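Local coordinates for protein AT-less polyketide synthase (Streptomyces platensis subsp. rosaceus, PDB 4TKT) that probably joins acyl units by decarboxylative Claisen condensation during isomigrastatin biosynthesis, acting as a ketosynthase domain of an AT-less type I polyketide synthase, at residues Val12-Arg17 / Gly370-Leu375; Gly16-Ala21 / Asp25-Asn30; Ile331-Leu336 / Ile396-Ser401; Ala338-Phe343 / Arg347-Ile352. One frame throughout, in Å; residues are numbered along the deposited sequence.

The four contacts sample two regions of one ketosynthase domain and illustrate how contact chemistry follows position. Interactions 1 and 2 share the end of strand 9-17 and touch each other, through Ala372 against Phe27 and Tyr18. Interaction 1 is wholly buried and apolar, whereas interaction 2, where the strand runs into a turn, adds an amide hydrogen bond and a water to its aromatic pair. Interactions 3 and 4 lie nearer the surface, their centres about 9 Å apart, and use successive parts of helix 328-340. One packs an isoleucine against a loop, the other pairs two phenylalanines within a beta-alpha-beta unit; between them, Ser401 O meets Asn348 N in a probable hydrogen bond.

Interaction 1. Residues Val12-Arg17 / Gly370-Leu375; sequences VGMAGR and GLAKLL
A helical hydrogen bond from Leu375 N to Leu371 O, 2.9 Å long, sets these two leucines one turn apart on helix 366-380, and the side chain of Met14, modelled as selenomethionine, projects from strand 9-17 onto the surface they form with Ala372. Its CG is anti to the backbone N (chi1 -167°) and the chain beyond stays extended, which carries SE and CE to the helix; the axes of the two short segments approach to 9.8 Å. The terminal methyl does most of the touching. Met14 CE rests on the helix backbone, 3.5 Å from Ala372 N, with Ala372 CB at 3.7 Å from the same CE and Leu371 CG at 4.0 Å. One atom back, Met14 SE lies 3.7 Å from Leu375 CD1, where the two side chains cross obliquely. As in other thiolase-fold enzymes, a helix packs on a face of the central sheet: helix 366-380 lies on the side to which Met14 points, while neighbouring Ala15 touches helix 93-109. Within the sheet, strand 9-17 lies between strands 252-260 and 273-282. The backbone N of Met14 is hydrogen-bonded to Asp108 OD2.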
loop_
_atom_site.group_PDB
_atom_site.type_symbol
_atom_site.label_atom_id
_atom_site.label_comp_id
_atom_site.label_asym_id
_atom_site.label_seq_id
_atom_site.Cartn_x
_atom_site.Cartn_y
_atom_site.Cartn_z
ATOM N N VAL A 12 -10.833 -1.534 -3.461
ATOM C CA VAL A 12 -11.317 -2.843 -3.040
ATOM C C VAL A 12 -10.255 -3.692 -2.344
ATOM O O VAL A 12 -10.528 -4.817 -1.931
ATOM C CB VAL A 12 -11.869 -3.637 -4.237
ATOM C CG1 VAL A 12 -12.975 -2.857 -4.916
ATOM C CG2 VAL A 12 -10.757 -3.954 -5.219
ATOM N N GLY A 13 -9.051 -3.149 -2.212
ATOM C CA GLY A 13 -7.969 -3.857 -1.552
ATOM C C GLY A 13 -6.753 -2.971 -1.387
ATOM O O GLY A 13 -6.520 -2.069 -2.192
HETATM N N MSE A 14 -5.971 -3.219 -0.344
HETATM C CA MSE A 14 -4.793 -2.400 -0.099
HETATM C C MSE A 14 -3.696 -3.154 0.635
HETATM O O MSE A 14 -3.967 -3.981 1.503
HETATM C CB MSE A 14 -5.174 -1.150 0.692
HETATM C CG MSE A 14 -4.090 -0.090 0.716
HETATM SE SE MSE A 14 -4.682 1.600 1.494
HETATM C CE MSE A 14 -3.329 2.756 0.692
ATOM N N ALA A 15 -2.454 -2.858 0.275
ATOM C CA ALA A 15 -1.303 -3.386 0.989
ATOM C C ALA A 15 -0.290 -2.276 1.211
ATOM O O ALA A 15 -0.175 -1.358 0.398
ATOM C CB ALA A 15 -0.680 -4.532 0.228
ATOM N N GLY A 16 0.439 -2.360 2.317
ATOM C CA GLY A 16 1.400 -1.331 2.664
ATOM C C GLY A 16 2.535 -1.851 3.518
ATOM O O GLY A 16 2.323 -2.632 4.445
ATOM N N ARG A 17 3.748 -1.417 3.194
ATOM C CA ARG A 17 4.934 -1.784 3.953
ATOM C C ARG A 17 5.769 -0.533 4.198
ATOM O O ARG A 17 6.454 -0.042 3.302
ATOM C CB ARG A 17 5.741 -2.848 3.212
ATOM C CG ARG A 17 6.940 -3.375 3.973
ATOM C CD ARG A 17 7.607 -4.502 3.202
ATOM N NE ARG A 17 8.868 -4.916 3.805
ATOM C CZ ARG A 17 9.645 -5.877 3.316
ATOM N NH1 ARG A 17 9.284 -6.525 2.217
ATOM N NH2 ARG A 17 10.780 -6.192 3.926
ATOM N N GLY A 370 0.473 8.099 2.341
ATOM C CA GLY A 370 -0.448 9.145 2.737
ATOM C C GLY A 370 -1.889 8.712 2.552
ATOM O O GLY A 370 -2.745 9.000 3.386
ATOM N N LEU A 371 -2.156 8.017 1.452
ATOM C CA LEU A 371 -3.488 7.487 1.191
ATOM C C LEU A 371 -3.872 6.468 2.255
ATOM O O LEU A 371 -5.019 6.416 2.692
ATOM C CB LEU A 371 -3.555 6.850 -0.196
ATOM C CG LEU A 371 -4.891 6.199 -0.549
ATOM C CD1 LEU A 371 -6.014 7.215 -0.451
ATOM C CD2 LEU A 371 -4.840 5.587 -1.936
ATOM N N ALA A 372 -2.896 5.667 2.670
ATOM C CA ALA A 372 -3.112 4.666 3.707
ATOM C C ALA A 372 -3.544 5.313 5.016
ATOM O O ALA A 372 -4.524 4.893 5.628
ATOM C CB ALA A 372 -1.852 3.844 3.914
ATOM N N LYS A 373 -2.813 6.342 5.436
ATOM C CA LYS A 373 -3.131 7.054 6.667
ATOM C C LYS A 373 -4.538 7.638 6.620
ATOM O O LYS A 373 -5.276 7.584 7.603
ATOM C CB LYS A 373 -2.117 8.170 6.927
ATOM C CG LYS A 373 -2.453 9.025 8.139
ATOM C CD LYS A 373 -1.454 10.151 8.326
ATOM C CE LYS A 373 -1.965 11.175 9.328
ATOM N NZ LYS A 373 -1.074 12.364 9.425
ATOM N N LEU A 374 -4.903 8.187 5.468
ATOM C CA LEU A 374 -6.206 8.819 5.306
ATOM C C LEU A 374 -7.330 7.789 5.366
ATOM O O LEU A 374 -8.313 7.985 6.074
ATOM C CB LEU A 374 -6.263 9.596 3.989
ATOM C CG LEU A 374 -7.505 10.457 3.748
ATOM C CD1 LEU A 374 -7.864 11.259 4.990
ATOM C CD2 LEU A 374 -7.266 11.389 2.573
ATOM N N LEU A 375 -7.175 6.693 4.630
ATOM C CA LEU A 375 -8.184 5.637 4.611
ATOM C C LEU A 375 -8.327 4.963 5.974
ATOM O O LEU A 375 -9.433 4.613 6.387
ATOM C CB LEU A 375 -7.845 4.592 3.546
ATOM C CG LEU A 375 -7.956 5.034 2.085
ATOM C CD1 LEU A 375 -7.482 3.926 1.161
ATOM C CD2 LEU A 375 -9.381 5.427 1.750
#

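Interaction 2. Residues Gly16-Ala21 / Asp25-Asn30; sequences GRYPGA and DTFWEN
Tyr18 directs the edge of its ring at the face of Phe27 in an edge-to-face pair, with centroids 5.0 Å apart and the planes inclined at 58°. Tyr18 CD2 stands over the centre of the Phe27 ring, and beside it Ala21 CB packs 3.7 Å from Phe27 CB. The polar part of the contact belongs to Asn30, whose ND2 donates to Gly20 O at 2.7 Å. That bond is bent, 144° at the hydrogen, and the donor stands well above the carbonyl plane, although the acceptor lies near the amide plane of Asn30. Asn30 ND2 also donates to a water 2.8 Å away, which in turn donates to Pro19 O. In the next shell, a type II beta turn from Tyr18 to Ala21, closed by Ala21 N to Tyr18 O at 2.7 Å, presents these carbonyls, with Gly20 at positive phi. Thr26 OG1 bonds to Asp23, and Ile359 and Leu376 also touch Phe27. A serine in place of Phe27 would probably open a gap beneath Tyr18 CD2 and leave that edge of the Tyr18 ring without its aromatic mate. The strand-turn-helix connection thus pairs aromatic packing with a buried amide that donates to both Gly20 O and the water.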
loop_
_atom_site.group_PDB
_atom_site.type_symbol
_atom_site.label_atom_id
_atom_site.label_comp_id
_atom_site.label_asym_id
_atom_site.label_seq_id
_atom_site.Cartn_x
_atom_site.Cartn_y
_atom_site.Cartn_z
ATOM N N GLY A 16 0.439 -2.360 2.317
ATOM C CA GLY A 16 1.400 -1.331 2.664
ATOM C C GLY A 16 2.535 -1.851 3.518
ATOM O O GLY A 16 2.323 -2.632 4.445
ATOM N N ARG A 17 3.748 -1.417 3.194
ATOM C CA ARG A 17 4.934 -1.784 3.953
ATOM C C ARG A 17 5.769 -0.533 4.198
ATOM O O ARG A 17 6.454 -0.042 3.302
ATOM C CB ARG A 17 5.741 -2.848 3.212
ATOM C CG ARG A 17 6.940 -3.375 3.973
ATOM C CD ARG A 17 7.607 -4.502 3.202
ATOM N NE ARG A 17 8.868 -4.916 3.805
ATOM C CZ ARG A 17 9.645 -5.877 3.316
ATOM N NH1 ARG A 17 9.284 -6.525 2.217
ATOM N NH2 ARG A 17 10.780 -6.192 3.926
ATOM N N TYR A 18 5.701 -0.027 5.424
ATOM C CA TYR A 18 6.224 1.294 5.751
ATOM C C TYR A 18 7.181 1.204 6.940
ATOM O O TYR A 18 7.197 0.188 7.634
ATOM C CB TYR A 18 5.047 2.240 6.022
ATOM C CG TYR A 18 4.132 2.350 4.823
ATOM C CD1 TYR A 18 4.656 2.556 3.553
ATOM C CD2 TYR A 18 2.755 2.208 4.947
ATOM C CE1 TYR A 18 3.841 2.640 2.444
ATOM C CE2 TYR A 18 1.926 2.290 3.837
ATOM C CZ TYR A 18 2.480 2.508 2.588
ATOM O OH TYR A 18 1.682 2.593 1.468
ATOM N N PRO A 19 8.004 2.248 7.162
ATOM C CA PRO A 19 8.980 2.209 8.258
ATOM C C PRO A 19 8.348 1.893 9.609
ATOM O O PRO A 19 7.439 2.598 10.049
ATOM C CB PRO A 19 9.564 3.624 8.255
ATOM C CG PRO A 19 9.425 4.070 6.849
ATOM C CD PRO A 19 8.118 3.496 6.387
ATOM N N GLY A 20 8.826 0.832 10.249
ATOM C CA GLY A 20 8.297 0.405 11.532
ATOM C C GLY A 20 6.944 -0.270 11.412
ATOM O O GLY A 20 6.285 -0.532 12.417
ATOM N N ALA A 21 6.532 -0.561 10.181
ATOM C CA ALA A 21 5.215 -1.131 9.934
ATOM C C ALA A 21 5.215 -2.088 8.745
ATOM O O ALA A 21 5.003 -1.673 7.606
ATOM C CB ALA A 21 4.207 -0.028 9.712
ATOM N N ASP A 25 -1.983 -2.927 9.426
ATOM C CA ASP A 25 -2.477 -3.029 10.796
ATOM C C ASP A 25 -1.473 -2.435 11.778
ATOM O O ASP A 25 -1.847 -1.702 12.694
ATOM C CB ASP A 25 -2.772 -4.485 11.170
ATOM C CG ASP A 25 -3.968 -5.054 10.430
ATOM O OD1 ASP A 25 -4.800 -4.266 9.930
ATOM O OD2 ASP A 25 -4.079 -6.295 10.353
ATOM N N THR A 26 -0.199 -2.760 11.583
ATOM C CA THR A 26 0.862 -2.209 12.416
ATOM C C THR A 26 0.993 -0.714 12.174
ATOM O O THR A 26 1.235 0.060 13.102
ATOM C CB THR A 26 2.210 -2.888 12.137
ATOM O OG1 THR A 26 2.074 -4.303 12.306
ATOM C CG2 THR A 26 3.274 -2.369 13.087
ATOM N N PHE A 27 0.821 -0.318 10.917
ATOM C CA PHE A 27 0.932 1.080 10.525
ATOM C C PHE A 27 -0.089 1.928 11.270
ATOM O O PHE A 27 0.217 3.033 11.712
ATOM C CB PHE A 27 0.759 1.220 9.011
ATOM C CG PHE A 27 1.015 2.607 8.492
ATOM C CD1 PHE A 27 2.162 3.295 8.849
ATOM C CD2 PHE A 27 0.117 3.214 7.629
ATOM C CE1 PHE A 27 2.403 4.567 8.368
ATOM C CE2 PHE A 27 0.354 4.485 7.142
ATOM C CZ PHE A 27 1.497 5.162 7.514
ATOM N N TRP A 28 -1.296 1.395 11.427
ATOM C CA TRP A 28 -2.334 2.090 12.176
ATOM C C TRP A 28 -1.971 2.202 13.650
ATOM O O TRP A 28 -2.215 3.231 14.281
ATOM C CB TRP A 28 -3.683 1.385 12.030
ATOM C CG TRP A 28 -4.738 1.981 12.910
ATOM C CD1 TRP A 28 -5.360 1.383 13.966
ATOM C CD2 TRP A 28 -5.277 3.306 12.825
ATOM N NE1 TRP A 28 -6.261 2.250 14.538
ATOM C CE2 TRP A 28 -6.229 3.437 13.855
ATOM C CE3 TRP A 28 -5.051 4.392 11.972
ATOM C CZ2 TRP A 28 -6.954 4.611 14.058
ATOM C CZ3 TRP A 28 -5.773 5.557 12.175
ATOM C CH2 TRP A 28 -6.712 5.656 13.210
ATOM N N GLU A 29 -1.395 1.141 14.198
ATOM C CA GLU A 29 -0.984 1.143 15.594
ATOM C C GLU A 29 0.069 2.218 15.837
ATOM O O GLU A 29 -0.004 2.962 16.813
ATOM C CB GLU A 29 -0.454 -0.232 16.004
ATOM C CG GLU A 29 -1.494 -1.342 15.926
ATOM C CD GLU A 29 -0.915 -2.712 16.238
ATOM O OE1 GLU A 29 0.296 -2.796 16.535
ATOM O OE2 GLU A 29 -1.672 -3.707 16.183
ATOM N N ASN A 30 1.038 2.305 14.932
ATOM C CA ASN A 30 2.072 3.330 15.014
ATOM C C ASN A 30 1.499 4.737 14.892
ATOM O O ASN A 30 1.874 5.639 15.644
ATOM C CB ASN A 30 3.125 3.107 13.928
ATOM C CG ASN A 30 3.913 1.833 14.135
ATOM O OD1 ASN A 30 3.638 1.062 15.054
ATOM N ND2 ASN A 30 4.898 1.600 13.276
HETATM O O HOH W 1 4.702 3.201 10.955
#

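Interaction 3. Residues Ile331-Leu336 / Ile396-Ser401; sequences IEIAGL and IDFADS
In Ile333, CG1 lies anti to the carbonyl carbon (chi1 -63°) and the chain turns at CB-CG1 (chi2 -57°), a pair of torsions that brings the CD1 branch toward Phe398 while CG1 itself meets Ile396. From the other side Ile396 reaches out as an extended chain (chi2 -177°), bringing its CD1 to 3.9 Å from Ile333 CG1. Ile333 CD1 approaches the rim of the Phe398 ring close to its plane, 3.6 Å from CE1 and 3.8 Å from CZ of that ring. Both partners cross the Ile333 side chain at about a right angle. Within the loop, Ile396 CG2 sits over the centre of one Phe398 face, and methyl and ring together present one apolar surface to the helix. Further along the loop, the hydroxyl of Ser401 accepts a hydrogen bond from Phe403 N. Helix 328-340 and this loop lie by the edge of the sheet, with Ile333 also on Ile352 and Phe398 also on Phe403 and Leu405. An alanine at Ile333 is likely to leave the Phe398 edge without the CD1 methyl and Ile396 CD1 without the CG1 methylene it rests on. Since no hydrogen bond crosses between residues 331-336 and 396-401, the contact between them rests on apolar packing.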
loop_
_atom_site.group_PDB
_atom_site.type_symbol
_atom_site.label_atom_id
_atom_site.label_comp_id
_atom_site.label_asym_id
_atom_site.label_seq_id
_atom_site.Cartn_x
_atom_site.Cartn_y
_atom_site.Cartn_z
ATOM N N ILE A 331 4.290 27.562 2.162
ATOM C CA ILE A 331 3.766 27.639 0.803
ATOM C C ILE A 331 2.583 26.691 0.615
ATOM O O ILE A 331 1.584 27.050 -0.009
ATOM C CB ILE A 331 4.865 27.327 -0.235
ATOM C CG1 ILE A 331 5.746 28.559 -0.449
ATOM C CG2 ILE A 331 4.263 26.893 -1.560
ATOM C CD1 ILE A 331 6.858 28.350 -1.456
ATOM N N GLU A 332 2.690 25.489 1.175
ATOM C CA GLU A 332 1.617 24.507 1.067
ATOM C C GLU A 332 0.329 25.003 1.717
ATOM O O GLU A 332 -0.758 24.830 1.167
ATOM C CB GLU A 332 2.033 23.177 1.694
ATOM C CG GLU A 332 0.908 22.155 1.717
ATOM C CD GLU A 332 1.386 20.754 2.027
ATOM O OE1 GLU A 332 0.659 19.799 1.687
ATOM O OE2 GLU A 332 2.482 20.605 2.608
ATOM N N ILE A 333 0.454 25.620 2.887
ATOM C CA ILE A 333 -0.709 26.155 3.586
ATOM C C ILE A 333 -1.309 27.321 2.805
ATOM O O ILE A 333 -2.530 27.462 2.722
ATOM C CB ILE A 333 -0.350 26.606 5.011
ATOM C CG1 ILE A 333 0.113 25.404 5.832
ATOM C CG2 ILE A 333 -1.544 27.250 5.688
ATOM C CD1 ILE A 333 -0.909 24.292 5.890
ATOM N N ALA A 334 -0.445 28.144 2.222
ATOM C CA ALA A 334 -0.891 29.243 1.373
ATOM C C ALA A 334 -1.692 28.708 0.190
ATOM O O ALA A 334 -2.706 29.289 -0.199
ATOM C CB ALA A 334 0.295 30.056 0.887
ATOM N N GLY A 335 -1.231 27.593 -0.370
ATOM C CA GLY A 335 -1.904 26.955 -1.487
ATOM C C GLY A 335 -3.268 26.424 -1.096
ATOM O O GLY A 335 -4.248 26.601 -1.821
ATOM N N LEU A 336 -3.329 25.772 0.059
ATOM C CA LEU A 336 -4.580 25.229 0.567
ATOM C C LEU A 336 -5.577 26.334 0.897
ATOM O O LEU A 336 -6.767 26.208 0.611
ATOM C CB LEU A 336 -4.318 24.369 1.801
ATOM C CG LEU A 336 -3.789 22.960 1.540
ATOM C CD1 LEU A 336 -3.188 22.373 2.803
ATOM C CD2 LEU A 336 -4.909 22.076 1.026
ATOM N N ILE A 396 3.388 30.432 9.731
ATOM C CA ILE A 396 2.062 29.896 9.442
ATOM C C ILE A 396 1.015 30.330 10.464
ATOM O O ILE A 396 1.207 30.182 11.672
ATOM C CB ILE A 396 2.086 28.357 9.381
ATOM C CG1 ILE A 396 3.097 27.882 8.336
ATOM C CG2 ILE A 396 0.701 27.811 9.074
ATOM C CD1 ILE A 396 3.137 26.384 8.171
ATOM N N ASP A 397 -0.097 30.861 9.965
ATOM C CA ASP A 397 -1.205 31.275 10.816
ATOM C C ASP A 397 -2.391 30.334 10.638
ATOM O O ASP A 397 -3.229 30.534 9.758
ATOM C CB ASP A 397 -1.614 32.716 10.501
ATOM C CG ASP A 397 -2.657 33.252 11.461
ATOM O OD1 ASP A 397 -2.824 32.666 12.552
ATOM O OD2 ASP A 397 -3.303 34.268 11.128
ATOM N N PHE A 398 -2.454 29.304 11.475
ATOM C CA PHE A 398 -3.524 28.316 11.389
ATOM C C PHE A 398 -4.838 28.853 11.937
ATOM O O PHE A 398 -5.912 28.371 11.577
ATOM C CB PHE A 398 -3.128 27.037 12.127
ATOM C CG PHE A 398 -2.391 26.050 11.270
ATOM C CD1 PHE A 398 -2.801 25.806 9.971
ATOM C CD2 PHE A 398 -1.286 25.376 11.757
ATOM C CE1 PHE A 398 -2.128 24.902 9.175
ATOM C CE2 PHE A 398 -0.605 24.468 10.966
ATOM C CZ PHE A 398 -1.027 24.232 9.673
ATOM N N ALA A 399 -4.745 29.853 12.809
ATOM C CA ALA A 399 -5.926 30.487 13.381
ATOM C C ALA A 399 -6.786 31.115 12.289
ATOM O O ALA A 399 -8.012 31.001 12.310
ATOM C CB ALA A 399 -5.521 31.531 14.406
ATOM N N ASP A 400 -6.136 31.780 11.339
ATOM C CA ASP A 400 -6.833 32.361 10.197
ATOM C C ASP A 400 -6.710 31.432 8.994
ATOM O O ASP A 400 -6.152 31.799 7.960
ATOM C CB ASP A 400 -6.276 33.747 9.867
ATOM C CG ASP A 400 -7.131 34.495 8.860
ATOM O OD1 ASP A 400 -8.341 34.199 8.767
ATOM O OD2 ASP A 400 -6.591 35.379 8.162
ATOM N N SER A 401 -7.231 30.221 9.147
ATOM C CA SER A 401 -7.154 29.208 8.107
ATOM C C SER A 401 -8.322 28.241 8.265
ATOM O O SER A 401 -8.977 28.227 9.306
ATOM C CB SER A 401 -5.820 28.463 8.181
ATOM O OG SER A 401 -5.823 27.529 9.246
#

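Interaction 4. Residues Ala338-Phe343 / Arg347-Ile352; sequences AAFAEF and RNFCAI
Phe340, on helix 328-340, and Phe349, just ahead of strand 350-353, lie on backbones that stay well apart, the nearest CA atoms across the contact, those of Phe340 and Arg347, being 9.8 Å from each other. The gap is bridged by the two rings. They make an offset edge-to-face pair, the edge of Phe349 toward the face of Phe340, with centroids 5.8 Å apart and planes at 76°. The leading atom is Phe349 CZ, which comes to 3.8 Å from Phe340 CD1 and 3.9 Å from Phe340 CE1. In Phe349, CG takes the crowded position between the backbone N and the carbonyl carbon (chi1 59°), which carries the ring toward the helix; the Phe340 side chain, for its part, sets out toward residues 347-352. Past Phe340 the chain curls on itself, Phe343 N bonding to Phe340 O at 3.0 Å. Phe349 is also engaged by Arg313 in a cation-pi contact, so the ring probably feels a positive charge as well as its aromatic mate. Trp305 of helix 294-308 meets Phe340 edge-to-face. The pair thus ties the helix of a beta-alpha-beta unit to the loop that enters the second of its two strands: strand 317-319 leads into helix 328-340, which returns through this loop to strand 350-353, parallel to the first and bordered on its other side by strand 403-405.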
loop_
_atom_site.group_PDB
_atom_site.type_symbol
_atom_site.label_atom_id
_atom_site.label_comp_id
_atom_site.label_asym_id
_atom_site.label_seq_id
_atom_site.Cartn_x
_atom_site.Cartn_y
_atom_site.Cartn_z
ATOM N N ALA A 338 -5.802 29.319 -0.446
ATOM C CA ALA A 338 -6.299 29.856 -1.705
ATOM C C ALA A 338 -7.340 28.927 -2.320
ATOM O O ALA A 338 -8.285 29.379 -2.968
ATOM C CB ALA A 338 -5.151 30.084 -2.674
ATOM N N ALA A 339 -7.162 27.627 -2.112
ATOM C CA ALA A 339 -8.102 26.635 -2.619
ATOM C C ALA A 339 -9.463 26.769 -1.942
ATOM O O ALA A 339 -10.490 26.891 -2.610
ATOM C CB ALA A 339 -7.551 25.237 -2.424
ATOM N N PHE A 340 -9.462 26.749 -0.614
ATOM C CA PHE A 340 -10.696 26.822 0.159
ATOM C C PHE A 340 -11.395 28.174 0.028
ATOM O O PHE A 340 -12.621 28.254 0.119
ATOM C CB PHE A 340 -10.414 26.533 1.635
ATOM C CG PHE A 340 -10.317 25.069 1.964
ATOM C CD1 PHE A 340 -11.458 24.330 2.227
ATOM C CD2 PHE A 340 -9.087 24.437 2.021
ATOM C CE1 PHE A 340 -11.374 22.987 2.533
ATOM C CE2 PHE A 340 -8.996 23.092 2.327
ATOM C CZ PHE A 340 -10.141 22.367 2.584
ATOM N N ALA A 341 -10.618 29.232 -0.184
ATOM C CA ALA A 341 -11.158 30.592 -0.206
ATOM C C ALA A 341 -12.114 30.827 -1.371
ATOM O O ALA A 341 -12.904 31.769 -1.351
ATOM C CB ALA A 341 -10.030 31.606 -0.249
ATOM N N GLU A 342 -12.040 29.972 -2.385
ATOM C CA GLU A 342 -12.906 30.101 -3.550
ATOM C C GLU A 342 -14.286 29.502 -3.309
ATOM O O GLU A 342 -15.139 29.522 -4.197
ATOM C CB GLU A 342 -12.263 29.441 -4.773
ATOM C CG GLU A 342 -11.157 30.264 -5.411
ATOM C CD GLU A 342 -11.649 31.609 -5.913
ATOM O OE1 GLU A 342 -12.809 31.690 -6.373
ATOM O OE2 GLU A 342 -10.877 32.589 -5.843
ATOM N N PHE A 343 -14.507 28.976 -2.108
ATOM C CA PHE A 343 -15.759 28.290 -1.807
ATOM C C PHE A 343 -16.366 28.716 -0.475
ATOM O O PHE A 343 -17.572 28.946 -0.386
ATOM C CB PHE A 343 -15.541 26.779 -1.819
ATOM C CG PHE A 343 -15.089 26.243 -3.146
ATOM C CD1 PHE A 343 -16.010 25.933 -4.132
ATOM C CD2 PHE A 343 -13.741 26.049 -3.407
ATOM C CE1 PHE A 343 -15.596 25.439 -5.357
ATOM C CE2 PHE A 343 -13.321 25.554 -4.629
ATOM C CZ PHE A 343 -14.249 25.250 -5.606
ATOM N N ARG A 347 -13.512 28.995 9.041
ATOM C CA ARG A 347 -12.211 28.835 9.680
ATOM C C ARG A 347 -12.182 27.667 10.660
ATOM O O ARG A 347 -13.134 27.450 11.408
ATOM C CB ARG A 347 -11.819 30.121 10.410
ATOM C CG ARG A 347 -11.517 31.295 9.495
ATOM C CD ARG A 347 -11.423 32.594 10.279
ATOM N NE ARG A 347 -10.667 32.429 11.518
ATOM C CZ ARG A 347 -11.108 32.791 12.718
ATOM N NH1 ARG A 347 -12.305 33.350 12.848
ATOM N NH2 ARG A 347 -10.351 32.599 13.791
ATOM N N ASN A 348 -11.083 26.917 10.635
ATOM C CA ASN A 348 -10.803 25.885 11.634
ATOM C C ASN A 348 -11.853 24.779 11.712
ATOM O O ASN A 348 -12.315 24.436 12.799
ATOM C CB ASN A 348 -10.646 26.535 13.009
ATOM C CG ASN A 348 -9.707 27.720 12.984
ATOM O OD1 ASN A 348 -8.655 27.676 12.348
ATOM N ND2 ASN A 348 -10.089 28.794 13.666
ATOM N N PHE A 349 -12.219 24.218 10.564
ATOM C CA PHE A 349 -13.202 23.140 10.520
ATOM C C PHE A 349 -12.578 21.839 10.024
ATOM O O PHE A 349 -13.151 20.759 10.180
ATOM C CB PHE A 349 -14.384 23.527 9.627
ATOM C CG PHE A 349 -13.998 23.839 8.204
ATOM C CD1 PHE A 349 -13.688 25.135 7.826
ATOM C CD2 PHE A 349 -13.953 22.838 7.246
ATOM C CE1 PHE A 349 -13.336 25.428 6.519
ATOM C CE2 PHE A 349 -13.599 23.123 5.940
ATOM C CZ PHE A 349 -13.291 24.419 5.576
ATOM N N CYS A 350 -11.397 21.954 9.427
ATOM C CA CYS A 350 -10.733 20.824 8.792
ATOM C C CYS A 350 -9.467 20.429 9.545
ATOM O O CYS A 350 -8.718 21.287 10.003
ATOM C CB CYS A 350 -10.401 21.165 7.336
ATOM S SG CYS A 350 -9.678 19.823 6.375
ATOM N N ALA A 351 -9.237 19.128 9.678
ATOM C CA ALA A 351 -8.027 18.638 10.321
ATOM C C ALA A 351 -6.903 18.555 9.300
ATOM O O ALA A 351 -7.153 18.376 8.107
ATOM C CB ALA A 351 -8.268 17.283 10.963
ATOM N N ILE A 352 -5.667 18.692 9.767
ATOM C CA ILE A 352 -4.518 18.615 8.876
ATOM C C ILE A 352 -3.310 18.012 9.595
ATOM O O ILE A 352 -3.132 18.194 10.801
ATOM C CB ILE A 352 -4.165 20.011 8.296
ATOM C CG1 ILE A 352 -3.200 19.883 7.113
ATOM C CG2 ILE A 352 -3.620 20.940 9.377
ATOM C CD1 ILE A 352 -2.959 21.186 6.382
#